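Local coordinates for protein aromatic amino acid aminotransferase I (Candida albicans WO-1, PDB 6HNU) that probably transfers the amino group of an aromatic amino acid to 2-oxoglutarate, using pyridoxal 5'-phosphate as cofactor, at residues B[16-19]-B[20-23]; B[143-146]-B[147-151]; B[312-315]-B[316-319]; B[318-321]-B[322-325]. All blocks are in the same frame, centred on the assembly; numbering follows the deposited sequence.

Contact 1. Residues B[16-19]-B[20-23]; sequences LSNE and SKAR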
loop_
_atom_site.group_PDB
_atom_site.type_symbol
_atom_site.label_atom_id
_atom_site.label_comp_id
_atom_site.label_asym_id
_atom_site.label_seq_id
_atom_site.Cartn_x
_atom_site.Cartn_y
_atom_site.Cartn_z
ATOM N N LEU B 16 10.521 -2.438 20.131
ATOM C CA LEU B 16 9.938 -3.233 19.018
ATOM C C LEU B 16 9.100 -4.373 19.599
ATOM O O LEU B 16 9.484 -4.928 20.641
ATOM C CB LEU B 16 11.047 -3.802 18.137
ATOM C CG LEU B 16 11.882 -2.793 17.372
ATOM C CD1 LEU B 16 13.133 -3.458 16.841
ATOM C CD2 LEU B 16 11.090 -2.137 16.218
ATOM N N SER B 17 7.995 -4.705 18.941
ATOM C CA SER B 17 7.225 -5.943 19.172
ATOM C C SER B 17 8.150 -7.149 18.892
ATOM O O SER B 17 9.062 -7.046 18.006
ATOM C CB SER B 17 5.995 -5.968 18.320
ATOM O OG SER B 17 6.291 -6.406 17.010
ATOM N N ASN B 18 7.942 -8.245 19.614
ATOM C CA ASN B 18 8.595 -9.558 19.369
ATOM C C ASN B 18 8.457 -9.917 17.880
ATOM O O ASN B 18 9.481 -10.292 17.268
ATOM C CB ASN B 18 8.020 -10.623 20.311
ATOM C CG ASN B 18 8.480 -10.430 21.742
ATOM O OD1 ASN B 18 9.347 -9.600 22.019
ATOM N ND2 ASN B 18 7.903 -11.184 22.665
ATOM N N GLU B 19 7.288 -9.674 17.285
ATOM C CA GLU B 19 6.972 -10.083 15.892
ATOM C C GLU B 19 7.842 -9.275 14.912
ATOM O O GLU B 19 8.379 -9.846 13.935
ATOM C CB GLU B 19 5.466 -9.935 15.664
ATOM C CG GLU B 19 4.612 -10.817 16.597
ATOM C CD GLU B 19 4.268 -10.267 17.981
ATOM O OE1 GLU B 19 4.719 -9.169 18.317
ATOM O OE2 GLU B 19 3.518 -10.928 18.710
ATOM N N SER B 20 8.025 -7.983 15.168
ATOM C CA SER B 20 8.842 -7.091 14.309
ATOM C C SER B 20 10.297 -7.575 14.369
ATOM O O SER B 20 10.953 -7.707 13.309
ATOM C CB SER B 20 8.700 -5.672 14.748
ATOM O OG SER B 20 9.447 -4.802 13.943
ATOM N N LYS B 21 10.798 -7.851 15.574
ATOM C CA LYS B 21 12.218 -8.277 15.747
ATOM C C LYS B 21 12.492 -9.566 14.966
ATOM O O LYS B 21 13.596 -9.694 14.433
ATOM C CB LYS B 21 12.514 -8.528 17.227
ATOM C CG LYS B 21 12.860 -7.305 18.063
ATOM C CD LYS B 21 12.472 -7.569 19.498
ATOM C CE LYS B 21 13.272 -6.775 20.491
ATOM N NZ LYS B 21 12.497 -6.598 21.745
ATOM N N ALA B 22 11.540 -10.488 14.925
ATOM C CA ALA B 22 11.647 -11.812 14.250
ATOM C C ALA B 22 11.563 -11.734 12.711
ATOM O O ALA B 22 11.863 -12.756 12.060
ATOM C CB ALA B 22 10.588 -12.732 14.795
ATOM N N ARG B 23 11.156 -10.604 12.119
ATOM C CA ARG B 23 11.048 -10.458 10.638
ATOM C C ARG B 23 12.440 -10.624 10.022
ATOM O O ARG B 23 13.408 -10.213 10.684
ATOM C CB ARG B 23 10.422 -9.121 10.235
ATOM C CG ARG B 23 8.917 -9.075 10.484
ATOM C CD ARG B 23 8.245 -7.799 9.993
ATOM N NE ARG B 23 6.841 -7.870 10.320
ATOM C CZ ARG B 23 5.929 -8.525 9.612
ATOM N NH1 ARG B 23 6.255 -9.143 8.476
ATOM N NH2 ARG B 23 4.693 -8.591 10.072
#
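The N-cap of the short helix 18-22 is made here, with Ser17 as the capping residue and Ser20 as its partner in the first turn. Ser17 OG accepts from Ser20 N at 3.0 Å, with an N-H...O angle of 156°. The hydroxyl can turn back to that N-H because it stands between its own backbone N and carbonyl carbon, chi1 82°. The same oxygen lies 3.4 Å from Ser20 CB, so the capped residue packs against the cap. Two backbone bonds carry the turn forward: Lys21 N gives to Ser17 O, and Ala22 N gives to Asn18 O at 3.1 Å.

Leu16, one residue ahead of the cap, folds against the helix it precedes. Its CB and CD1 lie beside the aliphatic part of Lys21, CB being 3.9 Å from Lys21 CG, and the two chains run obliquely past one another. From CG onward the lysine is extended, which carries its NZ back over the leucine backbone to 3.6 Å from Leu16 O. The other methyl, Leu16 CD2, meets Ser20 OG at 3.9 Å. Glu19 bends at chi2, 85°, and its OE1 is hydrogen-bonded to Ser154 of the same chain.

Around this turn, Leu16 reaches Leu317 and Arg320 on helix 315-327 as well as Thr151 and Phe152 at the end of helix 141-152, whose last turn is also touched by Ser20. Arg23 packs on Leu324 and Val327 of helix 315-327. Glu19 packs on Gly175 and Arg23 on Glu171, both of the second subunit.

Contact 2. Residues B[143-146]-B[147-151]; sequences EAWD and STLRT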
loop_
_atom_site.group_PDB
_atom_site.type_symbol
_atom_site.label_atom_id
_atom_site.label_comp_id
_atom_site.label_asym_id
_atom_site.label_seq_id
_atom_site.Cartn_x
_atom_site.Cartn_y
_atom_site.Cartn_z
ATOM N N GLU B 143 -1.228 4.050 5.793
ATOM C CA GLU B 143 -0.363 2.840 5.764
ATOM C C GLU B 143 0.711 3.005 6.838
ATOM O O GLU B 143 0.895 2.036 7.628
ATOM C CB GLU B 143 0.296 2.637 4.406
ATOM C CG GLU B 143 1.352 1.543 4.461
ATOM C CD GLU B 143 2.756 2.030 4.729
ATOM O OE1 GLU B 143 3.266 2.816 3.894
ATOM O OE2 GLU B 143 3.384 1.575 5.722
ATOM N N ALA B 144 1.375 4.171 6.912
ATOM C CA ALA B 144 2.497 4.337 7.866
ATOM C C ALA B 144 1.999 4.062 9.294
ATOM O O ALA B 144 2.715 3.427 10.038
ATOM C CB ALA B 144 3.149 5.688 7.726
ATOM N N TRP B 145 0.768 4.468 9.640
ATOM C CA TRP B 145 0.171 4.211 10.970
ATOM C C TRP B 145 -0.080 2.706 11.170
ATOM O O TRP B 145 0.287 2.121 12.246
ATOM C CB TRP B 145 -1.100 5.056 11.131
ATOM C CG TRP B 145 -1.852 4.668 12.357
ATOM C CD1 TRP B 145 -3.120 4.172 12.415
ATOM C CD2 TRP B 145 -1.374 4.733 13.715
ATOM N NE1 TRP B 145 -3.456 3.879 13.712
ATOM C CE2 TRP B 145 -2.425 4.245 14.534
ATOM C CE3 TRP B 145 -0.153 5.093 14.314
ATOM C CZ2 TRP B 145 -2.300 4.121 15.909
ATOM C CZ3 TRP B 145 -0.049 4.998 15.686
ATOM C CH2 TRP B 145 -1.115 4.531 16.461
ATOM N N ASP B 146 -0.656 2.039 10.177
ATOM C CA ASP B 146 -0.896 0.579 10.244
ATOM C C ASP B 146 0.440 -0.107 10.504
ATOM O O ASP B 146 0.513 -0.927 11.462
ATOM C CB ASP B 146 -1.591 0.077 8.985
ATOM C CG ASP B 146 -1.963 -1.398 9.076
ATOM O OD1 ASP B 146 -2.755 -1.731 9.936
ATOM O OD2 ASP B 146 -1.521 -2.151 8.242
ATOM N N SER B 147 1.468 0.292 9.764
ATOM C CA SER B 147 2.851 -0.267 9.872
ATOM C C SER B 147 3.481 0.064 11.215
ATOM O O SER B 147 4.201 -0.830 11.736
ATOM C CB SER B 147 3.745 0.169 8.737
ATOM O OG SER B 147 3.179 -0.268 7.506
ATOM N N THR B 148 3.217 1.256 11.786
ATOM C CA THR B 148 3.701 1.646 13.135
ATOM C C THR B 148 3.151 0.663 14.178
ATOM O O THR B 148 3.926 0.178 15.020
ATOM C CB THR B 148 3.317 3.096 13.455
ATOM O OG1 THR B 148 3.913 3.918 12.435
ATOM C CG2 THR B 148 3.718 3.499 14.854
ATOM N N LEU B 149 1.850 0.425 14.162
ATOM C CA LEU B 149 1.218 -0.504 15.121
ATOM C C LEU B 149 1.837 -1.892 14.926
ATOM O O LEU B 149 2.148 -2.557 15.927
ATOM C CB LEU B 149 -0.283 -0.527 14.852
ATOM C CG LEU B 149 -1.080 0.681 15.340
ATOM C CD1 LEU B 149 -2.405 0.728 14.628
ATOM C CD2 LEU B 149 -1.272 0.612 16.838
ATOM N N ARG B 150 2.154 -2.287 13.690
ATOM C CA ARG B 150 2.709 -3.659 13.480
ATOM C C ARG B 150 4.163 -3.774 13.939
ATOM O O ARG B 150 4.587 -4.928 14.169
ATOM C CB ARG B 150 2.533 -4.119 12.031
ATOM C CG ARG B 150 1.079 -4.210 11.612
ATOM C CD ARG B 150 0.887 -4.366 10.112
ATOM N NE ARG B 150 1.064 -5.749 9.739
ATOM C CZ ARG B 150 0.947 -6.243 8.504
ATOM N NH1 ARG B 150 1.073 -7.535 8.325
ATOM N NH2 ARG B 150 0.699 -5.456 7.468
ATOM N N THR B 151 4.904 -2.670 13.989
ATOM C CA THR B 151 6.338 -2.594 14.339
ATOM C C THR B 151 6.497 -2.527 15.866
ATOM O O THR B 151 7.394 -3.200 16.370
ATOM C CB THR B 151 6.967 -1.401 13.626
ATOM O OG1 THR B 151 6.778 -1.646 12.229
ATOM C CG2 THR B 151 8.416 -1.174 13.991
HETATM O O HOH W 1 1.288 -2.375 7.196
#
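Ser147 OG donates to Glu143 OE2 at 2.6 Å, using the anti lone pair of that oxygen; the same OE2 is also hydrogen-bonded to His325 NE2, so two groups hold it. A water donates to Ser147 OG at 2.8 Å and also to Asp146 OD2, and accepts from Arg150 NH2. Within the chain, Asp146 OD2 and Arg150 NH2 stay 4.1 Å apart, beyond a salt bridge, with the carboxylate and guanidinium planes 49° apart. The salt bridges of this pair run between subunits instead: Asp146 to Arg150 of the second subunit, and Arg150 to its Asp146, which puts this side of the helix in the dimer interface.

All this lies on helix 141-152, which starts at the cofactor-binding residues Asn141 and Thr142 of the aminotransferase fold.

Trp145 CG is anti to the backbone N, chi1 171°, which swings the indole along the helix to Leu149. Leu149 CG makes a CH-pi contact over the six-membered ring, 4.0 Å from its centroid, and CD1 lies over the same ring system, 3.4 Å from Trp145 NE1, whose hydrogen bond goes to Ala169 O. Next to it, Thr148 OG1 donates to Ala144 O at 2.7 Å from above the carbonyl plane, while Thr148 N approaches from the opposite face.

Contact 3. Residues B[312-315]-B[316-319]; sequences VGQK and DLLE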
loop_
_atom_site.group_PDB
_atom_site.type_symbol
_atom_site.label_atom_id
_atom_site.label_comp_id
_atom_site.label_asym_id
_atom_site.label_seq_id
_atom_site.Cartn_x
_atom_site.Cartn_y
_atom_site.Cartn_z
ATOM N N VAL B 312 10.050 9.417 9.231
ATOM C CA VAL B 312 11.310 9.930 9.806
ATOM C C VAL B 312 11.522 9.274 11.162
ATOM O O VAL B 312 10.616 9.298 12.012
ATOM C CB VAL B 312 11.357 11.451 9.919
ATOM C CG1 VAL B 312 12.776 11.912 10.179
ATOM C CG2 VAL B 312 10.755 12.126 8.687
ATOM N N GLY B 313 12.733 8.781 11.382
ATOM C CA GLY B 313 13.095 8.163 12.656
ATOM C C GLY B 313 14.484 7.554 12.618
ATOM O O GLY B 313 15.251 7.754 11.654
ATOM N N GLN B 314 14.843 6.878 13.706
ATOM C CA GLN B 314 16.233 6.393 13.814
ATOM C C GLN B 314 16.385 5.186 12.883
ATOM O O GLN B 314 15.403 4.467 12.644
ATOM C CB GLN B 314 16.662 6.173 15.256
ATOM C CG GLN B 314 15.927 5.112 16.016
ATOM C CD GLN B 314 16.726 4.795 17.262
ATOM O OE1 GLN B 314 17.800 4.195 17.178
ATOM N NE2 GLN B 314 16.271 5.271 18.416
ATOM N N LYS B 315 17.586 5.029 12.347
ATOM C CA LYS B 315 17.933 4.022 11.309
ATOM C C LYS B 315 17.421 2.650 11.713
ATOM O O LYS B 315 16.775 2.010 10.893
ATOM C CB LYS B 315 19.448 3.945 11.127
ATOM C CG LYS B 315 19.914 3.847 9.695
ATOM C CD LYS B 315 20.157 5.218 9.109
ATOM C CE LYS B 315 21.542 5.751 9.418
ATOM N NZ LYS B 315 21.746 7.069 8.780
ATOM N N ASP B 316 17.779 2.179 12.901
ATOM C CA ASP B 316 17.468 0.798 13.306
ATOM C C ASP B 316 15.963 0.553 13.468
ATOM O O ASP B 316 15.570 -0.614 13.279
ATOM C CB ASP B 316 18.202 0.382 14.566
ATOM C CG ASP B 316 19.703 0.307 14.372
ATOM O OD1 ASP B 316 20.154 0.178 13.196
ATOM O OD2 ASP B 316 20.387 0.474 15.374
ATOM N N LEU B 317 15.137 1.549 13.770
ATOM C CA LEU B 317 13.665 1.314 13.822
ATOM C C LEU B 317 13.109 1.341 12.398
ATOM O O LEU B 317 12.299 0.466 12.074
ATOM C CB LEU B 317 12.977 2.342 14.740
ATOM C CG LEU B 317 13.476 2.413 16.184
ATOM C CD1 LEU B 317 12.681 3.445 16.995
ATOM C CD2 LEU B 317 13.446 1.060 16.884
ATOM N N LEU B 318 13.567 2.261 11.549
ATOM C CA LEU B 318 13.135 2.391 10.140
ATOM C C LEU B 318 13.437 1.082 9.401
ATOM O O LEU B 318 12.621 0.695 8.565
ATOM C CB LEU B 318 13.802 3.580 9.438
ATOM C CG LEU B 318 13.296 4.964 9.817
ATOM C CD1 LEU B 318 13.706 6.012 8.801
ATOM C CD2 LEU B 318 11.828 4.975 9.969
ATOM N N GLU B 319 14.535 0.393 9.738
ATOM C CA GLU B 319 14.901 -0.884 9.092
ATOM C C GLU B 319 13.800 -1.929 9.322
ATOM O O GLU B 319 13.522 -2.670 8.381
ATOM C CB GLU B 319 16.293 -1.334 9.547
ATOM C CG GLU B 319 16.747 -2.606 8.850
ATOM C CD GLU B 319 16.258 -3.863 9.537
ATOM O OE1 GLU B 319 15.855 -3.744 10.719
ATOM O OE2 GLU B 319 16.208 -4.944 8.867
HETATM O O HOH W 2 19.185 3.504 14.901
#
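The carbonyl of Gln314 is taken up by two amides of the next turn: Leu318 N bonds to Gln314 O at 3.1 Å and nearly straight, 170° at the hydrogen, whereas the bond from Leu317 N is weak. This is a strand-to-helix junction in the large mixed sheet of the aminotransferase fold, where strand 309-314 gives way directly to helix 315-327 and Gln314 holds the N-cap position. Glu319 N to Lys315 O, 3.0 Å, continues the helical pattern.

A water links the glutamine side chain to the first turn: it donates to Gln314 OE1 at 2.8 Å and accepts from Asp316 N, so that this N-H is served indirectly. Gln314 CG lies between the backbone N and the carbonyl carbon, chi1 64°, and the chain is extended beyond, which sets the amide beside the start of the helix. The other end of that amide, NE2, donates to Gly290 O and Lys10 O, and these bonds fix which way the group is turned.

The aliphatic part of Gln314 is also used: CG packs at 3.6 Å against Leu317 CG, with Leu317 CD1 just behind. Around the turn, Leu318 leans back on the end of the strand, and its CG lies 3.6 Å from Gln314 O. Further out, Leu318 touches Asp134 on strand 133-138, and Leu317 meets Leu16 of the N-terminal segment. Closest to Gly313 is the methyl Leu318 CD1, 3.7 Å from Gly313 O.

Contact 4. Residues B[318-321]-B[322-325]; sequences LERY and VRLH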
loop_
_atom_site.group_PDB
_atom_site.type_symbol
_atom_site.label_atom_id
_atom_site.label_comp_id
_atom_site.label_asym_id
_atom_site.label_seq_id
_atom_site.Cartn_x
_atom_site.Cartn_y
_atom_site.Cartn_z
ATOM N N LEU B 318 13.567 2.261 11.549
ATOM C CA LEU B 318 13.135 2.391 10.140
ATOM C C LEU B 318 13.437 1.082 9.401
ATOM O O LEU B 318 12.621 0.695 8.565
ATOM C CB LEU B 318 13.802 3.580 9.438
ATOM C CG LEU B 318 13.296 4.964 9.817
ATOM C CD1 LEU B 318 13.706 6.012 8.801
ATOM C CD2 LEU B 318 11.828 4.975 9.969
ATOM N N GLU B 319 14.535 0.393 9.738
ATOM C CA GLU B 319 14.901 -0.884 9.092
ATOM C C GLU B 319 13.800 -1.929 9.322
ATOM O O GLU B 319 13.522 -2.670 8.381
ATOM C CB GLU B 319 16.293 -1.334 9.547
ATOM C CG GLU B 319 16.747 -2.606 8.850
ATOM C CD GLU B 319 16.258 -3.863 9.537
ATOM O OE1 GLU B 319 15.855 -3.744 10.719
ATOM O OE2 GLU B 319 16.208 -4.944 8.867
ATOM N N ARG B 320 13.180 -1.983 10.507
ATOM C CA ARG B 320 12.055 -2.897 10.795
ATOM C C ARG B 320 10.806 -2.512 9.975
ATOM O O ARG B 320 10.090 -3.424 9.526
ATOM C CB ARG B 320 11.747 -2.936 12.290
ATOM C CG ARG B 320 12.861 -3.542 13.125
ATOM C CD ARG B 320 12.990 -5.048 12.957
ATOM N NE ARG B 320 13.921 -5.448 11.899
ATOM C CZ ARG B 320 14.135 -6.702 11.506
ATOM N NH1 ARG B 320 15.054 -6.935 10.582
ATOM N NH2 ARG B 320 13.471 -7.720 12.047
ATOM N N TYR B 321 10.518 -1.231 9.810
ATOM C CA TYR B 321 9.465 -0.811 8.858
ATOM C C TYR B 321 9.781 -1.338 7.446
ATOM O O TYR B 321 8.852 -1.749 6.761
ATOM C CB TYR B 321 9.323 0.703 8.788
ATOM C CG TYR B 321 8.548 1.360 9.896
ATOM C CD1 TYR B 321 9.175 1.740 11.080
ATOM C CD2 TYR B 321 7.241 1.758 9.703
ATOM C CE1 TYR B 321 8.498 2.446 12.068
ATOM C CE2 TYR B 321 6.538 2.441 10.693
ATOM C CZ TYR B 321 7.171 2.801 11.873
ATOM O OH TYR B 321 6.513 3.527 12.831
ATOM N N VAL B 322 11.031 -1.253 6.973
ATOM C CA VAL B 322 11.385 -1.692 5.595
ATOM C C VAL B 322 11.110 -3.199 5.457
ATOM O O VAL B 322 10.436 -3.605 4.505
ATOM C CB VAL B 322 12.839 -1.314 5.257
ATOM C CG1 VAL B 322 13.229 -1.922 3.920
ATOM C CG2 VAL B 322 13.031 0.200 5.247
ATOM N N ARG B 323 11.498 -4.011 6.436
ATOM C CA ARG B 323 11.202 -5.470 6.431
ATOM C C ARG B 323 9.695 -5.682 6.298
ATOM O O ARG B 323 9.264 -6.518 5.497
ATOM C CB ARG B 323 11.728 -6.103 7.717
ATOM C CG ARG B 323 13.238 -5.980 7.855
ATOM C CD ARG B 323 13.991 -6.819 6.821
ATOM N NE ARG B 323 14.274 -6.176 5.537
ATOM C CZ ARG B 323 15.264 -5.327 5.270
ATOM N NH1 ARG B 323 16.103 -4.914 6.204
ATOM N NH2 ARG B 323 15.410 -4.869 4.034
ATOM N N LEU B 324 8.892 -4.949 7.056
ATOM C CA LEU B 324 7.424 -5.096 6.980
ATOM C C LEU B 324 6.942 -4.641 5.603
ATOM O O LEU B 324 6.167 -5.406 4.963
ATOM C CB LEU B 324 6.752 -4.290 8.083
ATOM C CG LEU B 324 5.230 -4.220 8.019
ATOM C CD1 LEU B 324 4.587 -5.595 8.041
ATOM C CD2 LEU B 324 4.716 -3.390 9.189
ATOM N N HIS B 325 7.407 -3.490 5.130
ATOM C CA HIS B 325 7.000 -2.961 3.801
ATOM C C HIS B 325 7.263 -3.984 2.681
ATOM O O HIS B 325 6.420 -4.096 1.798
ATOM C CB HIS B 325 7.687 -1.638 3.519
ATOM C CG HIS B 325 7.059 -0.470 4.192
ATOM N ND1 HIS B 325 7.662 0.752 4.164
ATOM C CD2 HIS B 325 5.878 -0.294 4.818
ATOM C CE1 HIS B 325 6.884 1.633 4.764
ATOM N NE2 HIS B 325 5.810 1.040 5.181
#
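The Arg320 guanidinium has Arg323 CG over one face, with Arg320 NH1 3.4 Å from that carbon, and the Glu319 carboxylate at its edge. The Arg323 guanidinium likewise receives Glu319 OE2 at its edge, and the two guanidinium planes are turned 70° from each other. Together the three residues form a salt-bridge network along helix 315-327, the helix that follows strand 309-314 of the large sheet.

Arg320 grips the carboxylate side-on: NE donates to Glu319 OE1 at 2.8 Å, and NH1 donates to Glu319 OE2 on its syn lone pair. Arg323 NH1 comes to OE2 from the anti side, 2.7 Å away and 22° out of the carboxylate plane, so that one oxygen takes two N-H groups. Bends at chi2 and chi3 in both arginines bring their ends round to the glutamate. Two positive groups on one acid would probably hold it ionised. Arg320 NH2 goes on to Ser20 O and Arg23 O, and Arg323 NH2 pairs with Glu326, so the network is tied in on several sides.

The His325 ring carries Tyr321 O over one face, 3.4 Å from His325 CG, while the same oxygen accepts from His325 N at 2.8 Å. Beyond, His325 NE2 bonds to Glu143 and Tyr321 OH to Thr148, both on helix 141-152. Leu318, Tyr321 and Val322 meet Ile136 of strand 133-138. Val322 also folds back over the preceding turn, with CG2 3.4 Å from Leu318 O.

In the fold
Contact 2 is the most buried of the four, contacts 3 and 4 are also largely internal, and contact 1 is partly buried, with several exposed residues. Contacts 3 and 4 share helix 315-327, the first at its start from the sheet, the second along its middle. Their chemistry changes accordingly: capping, water and leucine packing in contact 3, charge pairing in contact 4. Contact 4 is tied to contact 2 by two side-chain hydrogen bonds between the helices, and to contact 1 by Arg320 on its carbonyls. Contact 1 also meets contact 2, Ser17 N probably bonding to Thr151 O. Contacts 1 and 2 alone touch the second subunit, contact 2 with a salt bridge.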